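Early 35 kDa protein (PDB 1P35) blocks caspases and so suppresses the apoptosis that an infected insect cell would otherwise mount, and also counters the host's antiviral RNA interference. Local coordinates at residues Gly174-Asn186 against Ala287-Ala299. Residues are numbered along the deposited sequence; the frame is centred on the assembly and turned at random.
Sequences GNKVIVPFAHEIN and ALNKNVILNTIKA. With EDO (1,2-ethanediol), chain F.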
ATOM      1  N   GLY A 174     -10.761  35.479   4.165  1.00 49.98           N
ATOM      2  CA  GLY A 174     -10.854  35.955   2.790  1.00 52.11           C
ATOM      3  C   GLY A 174     -10.556  35.185   1.512  1.00 49.48           C
ATOM      4  O   GLY A 174      -9.879  35.728   0.643  1.00 57.81           O
ATOM      5  N   ASN A 175     -11.088  33.972   1.363  1.00 43.74           N
ATOM      6  CA  ASN A 175     -10.849  33.175   0.144  1.00 56.89           C
ATOM      7  C   ASN A 175      -9.372  32.979  -0.253  1.00 50.87           C
ATOM      8  O   ASN A 175      -9.003  33.026  -1.425  1.00 54.79           O
ATOM      9  CB  ASN A 175     -11.605  33.768  -1.059  1.00 64.12           C
ATOM     10  CG  ASN A 175     -13.095  33.904  -0.801  1.00 61.41           C
ATOM     11  OD1 ASN A 175     -13.712  33.027  -0.197  1.00 69.64           O
ATOM     12  ND2 ASN A 175     -13.684  34.993  -1.281  1.00 63.25           N
ATOM     13  N   LYS A 176      -8.540  32.763   0.745  1.00 39.79           N
ATOM     14  CA  LYS A 176      -7.131  32.509   0.542  1.00 40.60           C
ATOM     15  C   LYS A 176      -6.806  31.137   1.154  1.00 32.61           C
ATOM     16  O   LYS A 176      -7.504  30.686   2.093  1.00 27.96           O
ATOM     17  CB  LYS A 176      -6.319  33.563   1.267  1.00 31.79           C
ATOM     18  CG  LYS A 176      -6.482  34.945   0.729  1.00 52.41           C
ATOM     19  CD  LYS A 176      -5.703  35.113  -0.562  1.00 42.11           C
ATOM     20  CE  LYS A 176      -5.747  36.550  -1.031  1.00 51.32           C
ATOM     21  NZ  LYS A 176      -5.067  36.683  -2.340  1.00 55.33           N
ATOM     22  N   VAL A 177      -5.771  30.502   0.598  1.00 40.07           N
ATOM     23  CA  VAL A 177      -5.197  29.241   1.056  1.00 37.67           C
ATOM     24  C   VAL A 177      -3.689  29.395   0.951  1.00 36.24           C
ATOM     25  O   VAL A 177      -3.171  29.883  -0.033  1.00 29.98           O
ATOM     26  CB  VAL A 177      -5.462  28.050   0.156  1.00 35.53           C
ATOM     27  CG1 VAL A 177      -5.122  26.760   0.921  1.00 29.57           C
ATOM     28  CG2 VAL A 177      -6.824  28.089  -0.361  1.00 61.38           C
ATOM     29  N   ILE A 178      -2.977  28.947   1.965  1.00 41.61           N
ATOM     30  CA  ILE A 178      -1.539  29.018   1.936  1.00 24.94           C
ATOM     31  C   ILE A 178      -1.000  27.566   1.914  1.00 40.09           C
ATOM     32  O   ILE A 178      -1.307  26.793   2.804  1.00 35.94           O
ATOM     33  CB  ILE A 178      -1.071  29.753   3.186  1.00 21.10           C
ATOM     34  CG1 ILE A 178      -1.602  31.176   3.152  1.00 22.65           C
ATOM     35  CG2 ILE A 178       0.448  29.709   3.312  1.00 24.55           C
ATOM     36  CD1 ILE A 178      -1.212  32.042   4.366  1.00 21.49           C
ATOM     37  N   VAL A 179      -0.239  27.178   0.892  1.00 35.57           N
ATOM     38  CA  VAL A 179       0.326  25.835   0.852  1.00 28.33           C
ATOM     39  C   VAL A 179       1.698  26.100   1.456  1.00 26.34           C
ATOM     40  O   VAL A 179       2.515  26.801   0.894  1.00 30.34           O
ATOM     41  CB  VAL A 179       0.455  25.308  -0.541  1.00 21.50           C
ATOM     42  CG1 VAL A 179       0.751  23.841  -0.465  1.00 18.86           C
ATOM     43  CG2 VAL A 179      -0.867  25.570  -1.353  1.00 10.78           C
ATOM     44  N   PRO A 180       1.956  25.543   2.624  1.00 26.25           N
ATOM     45  CA  PRO A 180       3.240  25.763   3.325  1.00 20.83           C
ATOM     46  C   PRO A 180       4.501  25.108   2.799  1.00 22.30           C
ATOM     47  O   PRO A 180       5.012  24.158   3.397  1.00 29.28           O
ATOM     48  CB  PRO A 180       2.889  25.344   4.761  1.00 25.96           C
ATOM     49  CG  PRO A 180       1.974  24.168   4.534  1.00 18.48           C
ATOM     50  CD  PRO A 180       1.028  24.715   3.438  1.00 24.15           C
ATOM     51  N   PHE A 181       5.024  25.617   1.685  1.00 31.99           N
ATOM     52  CA  PHE A 181       6.257  25.061   1.134  1.00 29.35           C
ATOM     53  C   PHE A 181       7.501  25.659   1.758  1.00 33.91           C
ATOM     54  O   PHE A 181       8.557  25.024   1.742  1.00 28.84           O
ATOM     55  CB  PHE A 181       6.331  25.275  -0.394  1.00 20.97           C
ATOM     56  CG  PHE A 181       5.323  24.491  -1.166  1.00 21.30           C
ATOM     57  CD1 PHE A 181       5.158  23.139  -0.941  1.00 29.39           C
ATOM     58  CD2 PHE A 181       4.564  25.103  -2.164  1.00 25.46           C
ATOM     59  CE1 PHE A 181       4.261  22.388  -1.699  1.00 29.49           C
ATOM     60  CE2 PHE A 181       3.653  24.360  -2.930  1.00 33.18           C
ATOM     61  CZ  PHE A 181       3.511  22.985  -2.690  1.00 33.05           C
ATOM     62  N   ALA A 182       7.414  26.875   2.295  1.00 30.99           N
ATOM     63  CA  ALA A 182       8.630  27.506   2.841  1.00 19.27           C
ATOM     64  C   ALA A 182       9.316  26.785   4.017  1.00 27.89           C
ATOM     65  O   ALA A 182       8.668  26.105   4.860  1.00 27.09           O
ATOM     66  CB  ALA A 182       8.343  29.003   3.235  1.00 25.88           C
ATOM     67  N   HIS A 183      10.632  26.962   4.068  1.00 28.28           N
ATOM     68  CA  HIS A 183      11.463  26.342   5.101  1.00 25.54           C
ATOM     69  C   HIS A 183      12.000  27.449   6.002  1.00 31.07           C
ATOM     70  O   HIS A 183      11.859  28.664   5.683  1.00 25.52           O
ATOM     71  CB  HIS A 183      12.688  25.648   4.476  1.00 31.04           C
ATOM     72  CG  HIS A 183      12.370  24.769   3.298  1.00 29.90           C
ATOM     73  ND1 HIS A 183      12.121  23.422   3.415  1.00 37.78           N
ATOM     74  CD2 HIS A 183      12.261  25.057   1.981  1.00 46.62           C
ATOM     75  CE1 HIS A 183      11.877  22.914   2.223  1.00 45.25           C
ATOM     76  NE2 HIS A 183      11.955  23.885   1.332  1.00 49.52           N
ATOM     77  N   GLU A 184      12.586  27.045   7.136  1.00 26.47           N
ATOM     78  CA  GLU A 184      13.225  28.031   7.970  1.00 24.22           C
ATOM     79  C   GLU A 184      14.435  28.529   7.110  1.00 39.80           C
ATOM     80  O   GLU A 184      14.960  27.800   6.264  1.00 38.27           O
ATOM     81  CB  GLU A 184      13.761  27.393   9.226  1.00 20.69           C
ATOM     82  CG  GLU A 184      14.796  26.357   8.964  1.00 29.46           C
ATOM     83  CD  GLU A 184      14.224  24.980   8.638  1.00 31.49           C
ATOM     84  OE1 GLU A 184      13.057  24.858   8.229  1.00 35.98           O
ATOM     85  OE2 GLU A 184      14.971  24.006   8.773  1.00 48.95           O
ATOM     86  N   ILE A 185      14.883  29.755   7.332  1.00 32.64           N
ATOM     87  CA  ILE A 185      16.037  30.300   6.578  1.00 31.25           C
ATOM     88  C   ILE A 185      17.329  29.551   6.925  1.00 31.31           C
ATOM     89  O   ILE A 185      17.421  29.003   8.030  1.00 35.75           O
ATOM     90  CB  ILE A 185      16.228  31.782   6.947  1.00 27.82           C
ATOM     91  CG1 ILE A 185      14.910  32.530   6.717  1.00 31.80           C
ATOM     92  CG2 ILE A 185      17.362  32.415   6.123  1.00 35.33           C
ATOM     93  CD1 ILE A 185      14.922  33.966   7.248  1.00 27.80           C
ATOM     94  N   ASN A 186      18.297  29.466   5.993  1.00 43.35           N
ATOM     95  CA  ASN A 186      19.629  28.849   6.283  1.00 36.17           C
ATOM     96  C   ASN A 186      20.723  29.822   5.768  1.00 40.56           C
ATOM     97  O   ASN A 186      20.443  30.748   4.996  1.00 44.73           O
ATOM     98  CB  ASN A 186      19.863  27.463   5.640  1.00 29.57           C
ATOM     99  CG  ASN A 186      19.879  27.520   4.105  1.00 35.12           C
ATOM    100  OD1 ASN A 186      20.588  28.343   3.487  1.00 34.20           O
ATOM    101  ND2 ASN A 186      19.099  26.641   3.487  1.00 37.31           N
ATOM    102  N   ALA A 287      16.601  28.869  -4.849  1.00 32.24           N
ATOM    103  CA  ALA A 287      16.963  30.024  -4.058  1.00 36.46           C
ATOM    104  C   ALA A 287      15.664  30.663  -3.532  1.00 33.93           C
ATOM    105  O   ALA A 287      15.702  31.427  -2.604  1.00 38.87           O
ATOM    106  CB  ALA A 287      17.736  31.035  -4.929  1.00 33.53           C
ATOM    107  N   LEU A 288      14.534  30.385  -4.184  1.00 35.04           N
ATOM    108  CA  LEU A 288      13.236  30.893  -3.726  1.00 28.32           C
ATOM    109  C   LEU A 288      12.820  29.996  -2.540  1.00 31.83           C
ATOM    110  O   LEU A 288      12.733  28.780  -2.688  1.00 44.66           O
ATOM    111  CB  LEU A 288      12.129  30.730  -4.816  1.00 24.28           C
ATOM    112  CG  LEU A 288      11.748  31.848  -5.792  1.00 46.31           C
ATOM    113  CD1 LEU A 288      10.656  31.364  -6.751  1.00 40.10           C
ATOM    114  CD2 LEU A 288      11.233  33.069  -5.008  1.00 35.54           C
ATOM    115  N   ASN A 289      12.554  30.598  -1.396  1.00 37.99           N
ATOM    116  CA  ASN A 289      12.108  29.868  -0.210  1.00 26.93           C
ATOM    117  C   ASN A 289      10.800  30.500   0.185  1.00 31.46           C
ATOM    118  O   ASN A 289      10.774  31.405   1.013  1.00 32.23           O
ATOM    119  CB  ASN A 289      13.093  30.038   0.950  1.00 27.49           C
ATOM    120  CG  ASN A 289      12.587  29.360   2.208  1.00 25.31           C
ATOM    121  OD1 ASN A 289      12.017  28.274   2.139  1.00 45.61           O
ATOM    122  ND2 ASN A 289      12.808  29.975   3.349  1.00 25.34           N
ATOM    123  N   LYS A 290       9.707  30.078  -0.430  1.00 30.35           N
ATOM    124  CA  LYS A 290       8.425  30.687  -0.125  1.00 38.56           C
ATOM    125  C   LYS A 290       7.170  29.772  -0.181  1.00 38.85           C
ATOM    126  O   LYS A 290       7.207  28.664  -0.729  1.00 38.70           O
ATOM    127  CB  LYS A 290       8.232  31.919  -1.047  1.00 31.56           C
ATOM    128  CG  LYS A 290       8.328  31.632  -2.521  1.00 42.52           C
ATOM    129  CD  LYS A 290       7.977  32.856  -3.414  1.00 49.37           C
ATOM    130  CE  LYS A 290       6.498  33.229  -3.412  1.00 73.85           C
ATOM    131  NZ  LYS A 290       6.203  34.357  -4.356  1.00 60.63           N
ATOM    132  N   ASN A 291       6.065  30.240   0.418  1.00 32.04           N
ATOM    133  CA  ASN A 291       4.812  29.481   0.349  1.00 24.84           C
ATOM    134  C   ASN A 291       4.112  29.851  -0.979  1.00 29.64           C
ATOM    135  O   ASN A 291       4.472  30.801  -1.647  1.00 34.53           O
ATOM    136  CB  ASN A 291       3.896  29.859   1.545  1.00 19.37           C
ATOM    137  CG  ASN A 291       4.553  29.552   2.885  1.00 21.34           C
ATOM    138  OD1 ASN A 291       5.222  28.518   3.017  1.00 23.69           O
ATOM    139  ND2 ASN A 291       4.346  30.416   3.884  1.00 24.52           N
ATOM    140  N   VAL A 292       3.114  29.076  -1.353  1.00 26.89           N
ATOM    141  CA  VAL A 292       2.332  29.363  -2.546  1.00 27.61           C
ATOM    142  C   VAL A 292       1.030  29.843  -1.918  1.00 32.60           C
ATOM    143  O   VAL A 292       0.512  29.197  -1.011  1.00 42.61           O
ATOM    144  CB  VAL A 292       2.122  28.086  -3.381  1.00 30.16           C
ATOM    145  CG1 VAL A 292       0.957  28.252  -4.315  1.00 25.35           C
ATOM    146  CG2 VAL A 292       3.399  27.773  -4.151  1.00 29.20           C
ATOM    147  N   ILE A 293       0.527  30.990  -2.346  1.00 43.43           N
ATOM    148  CA  ILE A 293      -0.698  31.548  -1.757  1.00 30.74           C
ATOM    149  C   ILE A 293      -1.707  31.715  -2.886  1.00 45.61           C
ATOM    150  O   ILE A 293      -1.403  32.378  -3.897  1.00 41.28           O
ATOM    151  CB  ILE A 293      -0.317  32.884  -0.992  1.00 30.46           C
ATOM    152  CG1 ILE A 293       0.743  32.516   0.084  1.00 42.12           C
ATOM    153  CG2 ILE A 293      -1.544  33.518  -0.302  1.00 26.39           C
ATOM    154  CD1 ILE A 293       1.204  33.611   1.064  1.00 45.01           C
ATOM    155  N   LEU A 294      -2.873  31.063  -2.761  1.00 34.19           N
ATOM    156  CA  LEU A 294      -3.911  31.138  -3.820  1.00 37.61           C
ATOM    157  C   LEU A 294      -5.264  31.625  -3.327  1.00 29.18           C
ATOM    158  O   LEU A 294      -5.499  31.714  -2.122  1.00 31.19           O
ATOM    159  CB  LEU A 294      -4.111  29.743  -4.446  1.00 35.73           C
ATOM    160  CG  LEU A 294      -2.783  29.225  -5.004  1.00 41.11           C
ATOM    161  CD1 LEU A 294      -2.823  27.738  -5.124  1.00 26.52           C
ATOM    162  CD2 LEU A 294      -2.425  29.971  -6.331  1.00 29.53           C
ATOM    163  N   ASN A 295      -6.152  31.917  -4.275  1.00 45.12           N
ATOM    164  CA  ASN A 295      -7.531  32.307  -3.974  1.00 45.54           C
ATOM    165  C   ASN A 295      -8.364  31.035  -4.125  1.00 47.32           C
ATOM    166  O   ASN A 295      -8.112  30.218  -5.022  1.00 35.68           O
ATOM    167  CB  ASN A 295      -8.053  33.370  -4.963  1.00 34.58           C
ATOM    168  CG  ASN A 295      -7.378  34.727  -4.779  1.00 47.64           C
ATOM    169  OD1 ASN A 295      -7.343  35.258  -3.675  1.00 40.17           O
ATOM    170  ND2 ASN A 295      -6.849  35.286  -5.859  1.00 44.48           N
ATOM    171  N   THR A 296      -9.318  30.851  -3.214  1.00 44.13           N
ATOM    172  CA  THR A 296     -10.205  29.696  -3.241  1.00 42.91           C
ATOM    173  C   THR A 296     -11.334  30.033  -4.223  1.00 48.83           C
ATOM    174  O   THR A 296     -11.449  31.170  -4.675  1.00 68.85           O
ATOM    175  CB  THR A 296     -10.808  29.438  -1.831  1.00 33.91           C
ATOM    176  OG1 THR A 296     -11.461  30.613  -1.346  1.00 48.18           O
ATOM    177  CG2 THR A 296      -9.722  29.143  -0.854  1.00 49.63           C
ATOM    178  N   ILE A 297     -12.144  29.046  -4.572  1.00 53.40           N
ATOM    179  CA  ILE A 297     -13.288  29.287  -5.448  1.00 67.49           C
ATOM    180  C   ILE A 297     -14.336  30.016  -4.561  1.00 91.80           C
ATOM    181  O   ILE A 297     -14.507  29.656  -3.387  1.00 96.00           O
ATOM    182  CB  ILE A 297     -13.856  27.953  -5.972  1.00 63.48           C
ATOM    183  CG1 ILE A 297     -12.772  27.196  -6.745  1.00 58.65           C
ATOM    184  CG2 ILE A 297     -15.053  28.211  -6.874  1.00 91.51           C
ATOM    185  CD1 ILE A 297     -12.143  27.981  -7.887  1.00 41.23           C
ATOM    186  N   LYS A 298     -15.038  31.021  -5.107  1.00 95.48           N
ATOM    187  CA  LYS A 298     -16.007  31.819  -4.314  1.00 91.87           C
ATOM    188  C   LYS A 298     -17.430  31.305  -3.938  1.00 96.56           C
ATOM    189  O   LYS A 298     -17.839  31.416  -2.768  1.00 88.33           O
ATOM    190  CB  LYS A 298     -16.183  33.221  -4.941  1.00 84.11           C
ATOM    191  CG  LYS A 298     -14.940  34.131  -5.019  1.00 85.77           C
ATOM    192  CD  LYS A 298     -13.961  33.692  -6.121  1.00 88.00           C
ATOM    193  CE  LYS A 298     -12.814  34.694  -6.311  1.00 98.53           C
ATOM    194  NZ  LYS A 298     -11.933  34.855  -5.107  1.00 81.21           N
ATOM    195  N   ALA A 299     -18.194  30.772  -4.897  1.00 95.90           N
ATOM    196  CA  ALA A 299     -19.568  30.334  -4.599  1.00 93.64           C
ATOM    197  C   ALA A 299     -19.655  29.001  -3.854  1.00 95.37           C
ATOM    198  O   ALA A 299     -20.145  28.941  -2.718  1.00 92.59           O
ATOM    199  CB  ALA A 299     -20.418  30.283  -5.897  1.00 61.04           C
TER
HETATM  200  C1  EDO F 302      19.206  29.243  -7.788  1.00 36.86           C
HETATM  201  O1  EDO F 302      20.255  28.879  -8.722  1.00 28.99           O
HETATM  202  C2  EDO F 302      17.907  29.349  -8.538  1.00 26.64           C
HETATM  203  O2  EDO F 302      16.824  29.257  -7.627  1.00 43.93           O
HETATM  204  O   HOH W   1       6.136  27.502   5.374  1.00 28.05           O
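Asn289 lays its carboxamide against the backbone of His183 and bonds to both polar atoms of that residue. OD1 takes His183 N on a lone pair (2.7 Å, N-H...O 169°), while ND2 gives an almost straight bond to His183 O (2.8 Å), which lies in the amide plane although the donor stands above the carbonyl plane. A chi1 of 176° swings CG away from the backbone N of Asn289 and carries the amide out to His183. Having one acceptor and one donor, as a peptide group does, the carboxamide matches the N-H and C=O of His183, and the two bonds together fix its rotation. OD1 also sits at the edge of the imidazole, near CD2.

Two residues on, Asn291 uses only its carbonyl oxygen for hydrogen bonding across the contact: OD1 accepts Ala182 N (2.8 Å) and a water that also donates to Ala182 O. The methyl of Ala182, directed toward the 287-299 segment, packs close to Asn291 OD1 (CB to OD1 3.2 Å), and its small size suits so tight a place. Between these side-chain bonds and the strands, Pro180 centres an inverse gamma turn, and Val179 O accepts both Phe181 N and Val292 N.

Beyond the turn, strands 176-179 and 292-295 form a two-stranded antiparallel sheet, with Val177-Leu294 and Val179-Val292 as hydrogen-bonded pairs (Leu294 N to Val177 O 3.0 Å). Val177, Ile178, Val179, Val292 and Ile293, all beta-branched, suit the extended backbone. Ile178 and Ile293 form a non-hydrogen-bonded pair and lie side by side, CG1 to CG1 at 4.1 Å. On the other face, Val292 CG2 meets the edge of the Phe181 ring at CD2 (3.5 Å), Val179 CG1 lies over one ring face, and Leu294 packs on Phe209 of helix 206-215. Lys176, bent at chi2 (-76°), brings NZ to Asn295 OD1 (3.0 Å), and Thr296 N closes the far end on Asn175 O.

Regular backbone pairing thus joins the strands, but where the turn breaks that pattern, two asparagine amides take over the bonding and tie the C-terminal segment to the loop.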